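Local coordinates for sensor protein (Pseudomonas syringae pv. tomato, PDB 2R8R) that is probably an ATP-binding sensor histidine kinase of a two-component system, represented here by its N-terminal KdpD sensor region with a P-loop NTPase-type fold, at residues Gln59-Leu63 against Glu74-Leu80; Met23-Ala27 against Val120-Val124. All blocks are in the same frame, centred on the assembly; numbering follows the deposited sequence.

Contact 1: residues Gln59-Leu63 against Glu74-Leu80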
ATOM      1  N   GLN A  59      15.392   5.804  -6.073  1.00 22.90           N
ATOM      2  CA  GLN A  59      14.895   5.534  -4.728  1.00 23.28           C
ATOM      3  C   GLN A  59      15.317   6.615  -3.760  1.00 23.20           C
ATOM      4  O   GLN A  59      16.478   7.045  -3.775  1.00 23.10           O
ATOM      5  CB  GLN A  59      15.419   4.196  -4.271  1.00 23.45           C
ATOM      6  CG  GLN A  59      14.817   3.016  -5.042  1.00 23.89           C
ATOM      7  CD  GLN A  59      15.605   1.765  -4.805  1.00 26.21           C
ATOM      8  OE1 GLN A  59      15.937   1.457  -3.679  1.00 26.90           O
ATOM      9  NE2 GLN A  59      15.905   1.037  -5.854  1.00 28.94           N
ATOM     10  N   GLN A  60      14.368   7.063  -2.924  1.00 23.00           N
ATOM     11  CA  GLN A  60      14.661   8.074  -1.911  1.00 22.33           C
ATOM     12  C   GLN A  60      14.969   7.400  -0.580  1.00 22.29           C
ATOM     13  O   GLN A  60      14.105   6.773  -0.020  1.00 21.69           O
ATOM     14  CB  GLN A  60      13.475   9.003  -1.775  1.00 22.31           C
ATOM     15  CG  GLN A  60      13.662  10.163  -0.813  1.00 22.15           C
ATOM     16  CD  GLN A  60      14.613  11.218  -1.337  1.00 25.34           C
ATOM     17  OE1 GLN A  60      14.408  11.779  -2.425  1.00 25.02           O
ATOM     18  NE2 GLN A  60      15.686  11.499  -0.556  1.00 27.52           N
ATOM     19  N   PRO A  61      16.207   7.512  -0.063  1.00 22.48           N
ATOM     20  CA  PRO A  61      16.445   6.846   1.222  1.00 23.30           C
ATOM     21  C   PRO A  61      15.368   7.108   2.303  1.00 24.14           C
ATOM     22  O   PRO A  61      14.897   8.220   2.486  1.00 24.27           O
ATOM     23  CB  PRO A  61      17.816   7.378   1.646  1.00 22.62           C
ATOM     24  CG  PRO A  61      18.511   7.583   0.365  1.00 22.78           C
ATOM     25  CD  PRO A  61      17.426   8.142  -0.574  1.00 22.88           C
ATOM     26  N   LEU A  62      14.978   6.065   3.004  1.00 25.55           N
ATOM     27  CA  LEU A  62      14.057   6.202   4.122  1.00 26.29           C
ATOM     28  C   LEU A  62      14.712   6.884   5.329  1.00 27.64           C
ATOM     29  O   LEU A  62      15.942   6.890   5.494  1.00 26.97           O
ATOM     30  CB  LEU A  62      13.525   4.820   4.539  1.00 25.55           C
ATOM     31  CG  LEU A  62      12.784   4.028   3.457  1.00 25.57           C
ATOM     32  CD1 LEU A  62      12.664   2.544   3.901  1.00 24.37           C
ATOM     33  CD2 LEU A  62      11.390   4.626   3.074  1.00 20.41           C
ATOM     34  N   LEU A  63      13.865   7.437   6.189  1.00 29.56           N
ATOM     35  CA  LEU A  63      14.302   7.874   7.518  1.00 30.82           C
ATOM     36  C   LEU A  63      14.177   6.729   8.512  1.00 32.13           C
ATOM     37  O   LEU A  63      13.105   6.173   8.689  1.00 32.15           O
ATOM     38  CB  LEU A  63      13.448   9.051   8.009  1.00 31.10           C
ATOM     39  CG  LEU A  63      13.385  10.345   7.183  1.00 30.36           C
ATOM     40  CD1 LEU A  63      12.242  11.222   7.677  1.00 29.04           C
ATOM     41  CD2 LEU A  63      14.717  11.079   7.235  1.00 29.17           C
ATOM     42  N   GLU A  74      10.494   5.519   7.711  1.00 27.90           N
ATOM     43  CA  GLU A  74       9.473   6.306   7.051  1.00 26.73           C
ATOM     44  C   GLU A  74      10.034   6.892   5.779  1.00 26.01           C
ATOM     45  O   GLU A  74      11.232   7.127   5.657  1.00 25.22           O
ATOM     46  CB  GLU A  74       9.032   7.516   7.900  1.00 26.57           C
ATOM     47  CG  GLU A  74       7.905   7.345   8.872  1.00 26.27           C
ATOM     48  CD  GLU A  74       6.835   6.418   8.430  1.00 25.05           C
ATOM     49  OE1 GLU A  74       6.451   6.483   7.245  1.00 29.29           O
ATOM     50  OE2 GLU A  74       6.355   5.649   9.284  1.00 22.04           O
HETATM   51  N   MSE A  75       9.117   7.159   4.860  1.00 25.37           N
HETATM   52  CA  MSE A  75       9.354   7.979   3.723  1.00 25.59           C
HETATM   53  C   MSE A  75       9.923   9.345   4.163  1.00 24.15           C
HETATM   54  O   MSE A  75       9.454   9.969   5.159  1.00 22.99           O
HETATM   55  CB  MSE A  75       8.039   8.170   3.016  1.00 25.36           C
HETATM   56  CG  MSE A  75       8.109   8.957   1.801  1.00 27.08           C
HETATM   57 SE   MSE A  75       6.329   9.296   1.105  0.65 30.03          SE
HETATM   58  CE  MSE A  75       5.581  10.227   2.553  1.00 28.70           C
ATOM     59  N   ASP A  76      10.952   9.772   3.434  1.00 22.19           N
ATOM     60  CA  ASP A  76      11.556  11.056   3.659  1.00 20.97           C
ATOM     61  C   ASP A  76      10.793  12.124   2.890  1.00 20.02           C
ATOM     62  O   ASP A  76      11.208  12.577   1.844  1.00 20.36           O
ATOM     63  CB  ASP A  76      13.020  11.020   3.271  1.00 20.64           C
ATOM     64  CG  ASP A  76      13.769  12.233   3.728  1.00 19.99           C
ATOM     65  OD1 ASP A  76      13.163  13.177   4.270  1.00 20.84           O
ATOM     66  OD2 ASP A  76      14.992  12.228   3.568  1.00 18.89           O
ATOM     67  N   LEU A  77       9.675  12.538   3.463  1.00 19.52           N
ATOM     68  CA  LEU A  77       8.750  13.477   2.859  1.00 19.28           C
ATOM     69  C   LEU A  77       9.427  14.811   2.489  1.00 19.90           C
ATOM     70  O   LEU A  77       9.231  15.345   1.387  1.00 20.18           O
ATOM     71  CB  LEU A  77       7.603  13.720   3.846  1.00 19.19           C
ATOM     72  CG  LEU A  77       6.447  14.655   3.450  1.00 19.71           C
ATOM     73  CD1 LEU A  77       5.759  14.182   2.146  1.00 19.70           C
ATOM     74  CD2 LEU A  77       5.435  14.770   4.641  1.00 18.62           C
ATOM     75  N   ASP A  78      10.202  15.333   3.431  1.00 19.50           N
ATOM     76  CA  ASP A  78      10.934  16.571   3.272  1.00 20.14           C
ATOM     77  C   ASP A  78      11.880  16.510   2.091  1.00 19.41           C
ATOM     78  O   ASP A  78      11.927  17.413   1.337  1.00 19.99           O
ATOM     79  CB  ASP A  78      11.764  16.880   4.530  1.00 20.60           C
ATOM     80  CG  ASP A  78      10.925  17.372   5.685  1.00 22.38           C
ATOM     81  OD1 ASP A  78       9.709  17.103   5.671  1.00 26.62           O
ATOM     82  OD2 ASP A  78      11.479  18.028   6.613  1.00 27.46           O
ATOM     83  N   ALA A  79      12.629  15.434   1.932  1.00 19.38           N
ATOM     84  CA  ALA A  79      13.506  15.304   0.778  1.00 18.75           C
ATOM     85  C   ALA A  79      12.717  15.188  -0.525  1.00 18.87           C
ATOM     86  O   ALA A  79      13.164  15.711  -1.551  1.00 18.92           O
ATOM     87  CB  ALA A  79      14.463  14.122   0.946  1.00 17.95           C
ATOM     88  N   LEU A  80      11.560  14.508  -0.496  1.00 18.67           N
ATOM     89  CA  LEU A  80      10.752  14.334  -1.700  1.00 18.17           C
ATOM     90  C   LEU A  80      10.177  15.674  -2.154  1.00 19.16           C
ATOM     91  O   LEU A  80      10.087  15.945  -3.346  1.00 19.48           O
ATOM     92  CB  LEU A  80       9.621  13.290  -1.491  1.00 17.99           C
ATOM     93  CG  LEU A  80      10.054  11.820  -1.297  1.00 16.95           C
ATOM     94  CD1 LEU A  80       8.929  10.982  -0.698  1.00 16.09           C
ATOM     95  CD2 LEU A  80      10.649  11.199  -2.552  1.00 14.12           C
TER
HETATM   96  O   HOH W   1      11.866   8.140   1.199  1.00 21.95           O
HETATM   97  O   HOH W   2      16.090  10.606   2.080  1.00 27.13           O
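Gln-60 reaches over the first turn of helix 77-83 and runs past Leu-80 in the opposite direction. Its CG lies anti to the backbone N (chi1 -177°) and the chain then bends at chi2, which lays the aliphatic part on Leu-80, CG to CD2 at 3.6 Å, and carries NE2 to 3.3 Å from Ala-79 CB. That amide nitrogen donates to water 2, which in turn gives its protons to Pro-61 O and, over a short leg of uncertain length, to Asp-76 OD2, tying three residues together. Water 1 joins Gln-60 O to Asp-76 N. The segments meet at the open end of an antiparallel beta hairpin, strands 63-67 and 70-74, and Leu-63 with Glu-74 forms its hydrogen-bonded end pair: Leu-63 N to Glu-74 O 2.7 Å, Glu-74 N to Leu-63 O 2.9 Å. Just past the hairpin, Asp-76 is the N-cap of the helix; Ala-79 N meets its OD1 from above the carboxylate plane at 3.3 Å. The Leu-63 and Asp-76 side chains cross at about a right angle, with Leu-63 CD2 3.8 Å from Asp-76 CG. The Glu-74 carboxylate leads away to a salt bridge with Arg-106 and hydrogen bonds from His-95 and Ala-98 N.

Contact 2: residues Met23-Ala27 against Val120-Val124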
HETATM    1  N   MSE A  23       2.040  -1.831  -9.116  1.00 13.92           N
HETATM    2  CA  MSE A  23       2.510  -0.482  -8.986  1.00 15.60           C
HETATM    3  C   MSE A  23       3.911  -0.250  -9.609  1.00 15.28           C
HETATM    4  O   MSE A  23       4.137   0.804 -10.244  1.00 14.18           O
HETATM    5  CB  MSE A  23       2.493  -0.037  -7.521  1.00 15.12           C
HETATM    6  CG  MSE A  23       3.056   1.383  -7.342  1.00 15.60           C
HETATM    7 SE   MSE A  23       3.120   2.044  -5.520  0.80 23.34          SE
HETATM    8  CE  MSE A  23       4.392   0.749  -4.758  1.00 14.40           C
ATOM      9  N   LEU A  24       4.835  -1.203  -9.409  1.00 14.96           N
ATOM     10  CA  LEU A  24       6.186  -1.035  -9.887  1.00 15.37           C
ATOM     11  C   LEU A  24       6.270  -1.178 -11.402  1.00 16.04           C
ATOM     12  O   LEU A  24       7.043  -0.435 -12.029  1.00 14.56           O
ATOM     13  CB  LEU A  24       7.156  -1.984  -9.173  1.00 16.25           C
ATOM     14  CG  LEU A  24       7.389  -1.723  -7.667  1.00 16.87           C
ATOM     15  CD1 LEU A  24       8.437  -2.707  -7.160  1.00 18.77           C
ATOM     16  CD2 LEU A  24       7.817  -0.289  -7.391  1.00 14.11           C
ATOM     17  N   GLN A  25       5.453  -2.085 -11.983  1.00 15.94           N
ATOM     18  CA  GLN A  25       5.321  -2.190 -13.451  1.00 15.82           C
ATOM     19  C   GLN A  25       4.693  -0.949 -14.062  1.00 16.09           C
ATOM     20  O   GLN A  25       5.104  -0.510 -15.130  1.00 16.97           O
ATOM     21  CB  GLN A  25       4.487  -3.408 -13.874  1.00 16.23           C
ATOM     22  CG  GLN A  25       5.150  -4.779 -13.689  1.00 17.02           C
ATOM     23  CD  GLN A  25       6.334  -5.016 -14.648  1.00 20.07           C
ATOM     24  OE1 GLN A  25       6.808  -4.093 -15.330  1.00 22.25           O
ATOM     25  NE2 GLN A  25       6.799  -6.254 -14.709  1.00 19.43           N
ATOM     26  N   ALA A  26       3.702  -0.368 -13.401  1.00 16.36           N
ATOM     27  CA  ALA A  26       3.107   0.878 -13.886  1.00 16.29           C
ATOM     28  C   ALA A  26       4.166   1.971 -13.881  1.00 16.20           C
ATOM     29  O   ALA A  26       4.245   2.795 -14.790  1.00 16.92           O
ATOM     30  CB  ALA A  26       1.904   1.278 -13.048  1.00 15.99           C
ATOM     31  N   ALA A  27       4.991   1.955 -12.852  1.00 16.46           N
ATOM     32  CA  ALA A  27       6.033   2.966 -12.642  1.00 16.52           C
ATOM     33  C   ALA A  27       7.159   2.891 -13.700  1.00 16.40           C
ATOM     34  O   ALA A  27       7.690   3.902 -14.132  1.00 16.20           O
ATOM     35  CB  ALA A  27       6.585   2.824 -11.244  1.00 15.74           C
ATOM     36  N   VAL A 120       1.186  10.664  -7.325  1.00 12.58           N
ATOM     37  CA  VAL A 120       1.426   9.568  -6.421  1.00 11.55           C
ATOM     38  C   VAL A 120       0.739   8.274  -6.848  1.00 11.95           C
ATOM     39  O   VAL A 120      -0.445   8.266  -7.202  1.00 11.12           O
ATOM     40  CB  VAL A 120       1.034   9.911  -4.950  1.00 11.93           C
ATOM     41  CG1 VAL A 120       1.273   8.679  -4.078  1.00  8.47           C
ATOM     42  CG2 VAL A 120       1.842  11.135  -4.400  1.00  9.21           C
ATOM     43  N   TYR A 121       1.504   7.178  -6.822  1.00 11.86           N
ATOM     44  CA  TYR A 121       0.944   5.804  -6.918  1.00 11.67           C
ATOM     45  C   TYR A 121       1.017   5.210  -5.517  1.00 11.17           C
ATOM     46  O   TYR A 121       1.996   5.413  -4.805  1.00 10.56           O
ATOM     47  CB  TYR A 121       1.765   4.905  -7.862  1.00 11.52           C
ATOM     48  CG  TYR A 121       1.637   5.146  -9.368  1.00 12.10           C
ATOM     49  CD1 TYR A 121       0.913   6.200  -9.887  1.00 10.55           C
ATOM     50  CD2 TYR A 121       2.298   4.295 -10.278  1.00 12.79           C
ATOM     51  CE1 TYR A 121       0.830   6.420 -11.271  1.00 10.39           C
ATOM     52  CE2 TYR A 121       2.206   4.498 -11.652  1.00 12.95           C
ATOM     53  CZ  TYR A 121       1.458   5.561 -12.141  1.00 11.70           C
ATOM     54  OH  TYR A 121       1.363   5.737 -13.507  1.00 12.72           O
ATOM     55  N   THR A 122      -0.036   4.505  -5.119  1.00 11.55           N
ATOM     56  CA  THR A 122      -0.103   3.911  -3.781  1.00 11.83           C
ATOM     57  C   THR A 122      -0.833   2.580  -3.815  1.00 12.16           C
ATOM     58  O   THR A 122      -1.508   2.260  -4.776  1.00 12.97           O
ATOM     59  CB  THR A 122      -0.752   4.908  -2.719  1.00 12.22           C
ATOM     60  OG1 THR A 122      -0.462   4.452  -1.390  1.00 10.38           O
ATOM     61  CG2 THR A 122      -2.276   5.051  -2.889  1.00 10.36           C
ATOM     62  N   THR A 123      -0.660   1.800  -2.761  1.00 13.09           N
ATOM     63  CA  THR A 123      -1.340   0.510  -2.605  1.00 13.18           C
ATOM     64  C   THR A 123      -2.123   0.510  -1.297  1.00 13.58           C
ATOM     65  O   THR A 123      -1.728   1.156  -0.325  1.00 14.87           O
ATOM     66  CB  THR A 123      -0.334  -0.613  -2.582  1.00 12.61           C
ATOM     67  OG1 THR A 123       0.474  -0.452  -1.422  1.00 12.17           O
ATOM     68  CG2 THR A 123       0.560  -0.564  -3.844  1.00 11.69           C
ATOM     69  N   VAL A 124      -3.250  -0.194  -1.282  1.00 13.46           N
ATOM     70  CA  VAL A 124      -3.979  -0.401  -0.069  1.00 12.51           C
ATOM     71  C   VAL A 124      -4.793  -1.691  -0.166  1.00 13.36           C
ATOM     72  O   VAL A 124      -5.325  -2.012  -1.237  1.00 13.08           O
ATOM     73  CB  VAL A 124      -4.898   0.793   0.225  1.00 12.74           C
ATOM     74  CG1 VAL A 124      -6.157   0.799  -0.715  1.00 10.21           C
ATOM     75  CG2 VAL A 124      -5.270   0.840   1.734  1.00 11.14           C
TER
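Met-23, modelled as selenomethionine, lays its side chain along the backbone of Tyr-121 where helix 19-32 packs on strand 119-125 of the central parallel sheet. The strand order, 37-39, 87-90, 119-125, 7-12, 158-161, is that of a P-loop NTPase-like core, and this helix follows the loop that matches a Walker A pattern. Helix and strand segments run nearly antiparallel, at 166°, with their axes 9.4 Å apart at closest approach.

The tight part is buried and centred on Met-23. CG stands anti to the backbone N (chi1 177°) and the chain stays extended until it bends at chi3; SE comes to 3.6 Å from Tyr-121 O. CG rests 3.8 Å from Tyr-121 CB, the two side chains sliding past each other in opposite directions. Thr-123 crosses the selenomethionine at about a right angle and offers its methyl, CG2 lying 4.0 Å from SE. Its hydroxyl is engaged with Asp-91 OD1 and Glu-92 N, beyond the end of strand 87-90, which leaves CG2 as the surface for Met-23.

The more solvent-facing end, between Ala-26 and the ring of Tyr-121, touches over fewer atoms, though Ala-26 CB still comes close. The Tyr-121 ring swings out alongside the helix and presents an edge to its backbone: Met-23 O and Ala-27 N sit near the ring plane, the latter 4.0 Å from CE2. Met-23 O is already the acceptor for Ala-27 N inside the helix. Leu-87 and Leu-89 of strand 87-90 also touch this tyrosine. The closest approach here is oblique, Ala-26 CB standing 3.5 Å from Tyr-121 CE2.

Contact 1 is nested in sequence inside the loop closed by contact 2, yet the two do not touch: their centres are about 17 Å apart and their nearest atoms about 7 Å. Strand 87-90, neighbour of strand 119-125, supplies side chains to both, Val-88 and Val-90 to contact 1, Leu-87 and Leu-89 to contact 2. In contact 2, Thr-123 touches the P-loop-like residues and its side chain is about 6 Å from a bound sulfate, consistent with a nearby nucleotide site. Contact 1 is peripheral, its centre about 16 Å from the chain centre, with a glycerol about 4 Å from the Leu-62 side chain. Sulfate and glycerol both probably come from the crystallisation liquor.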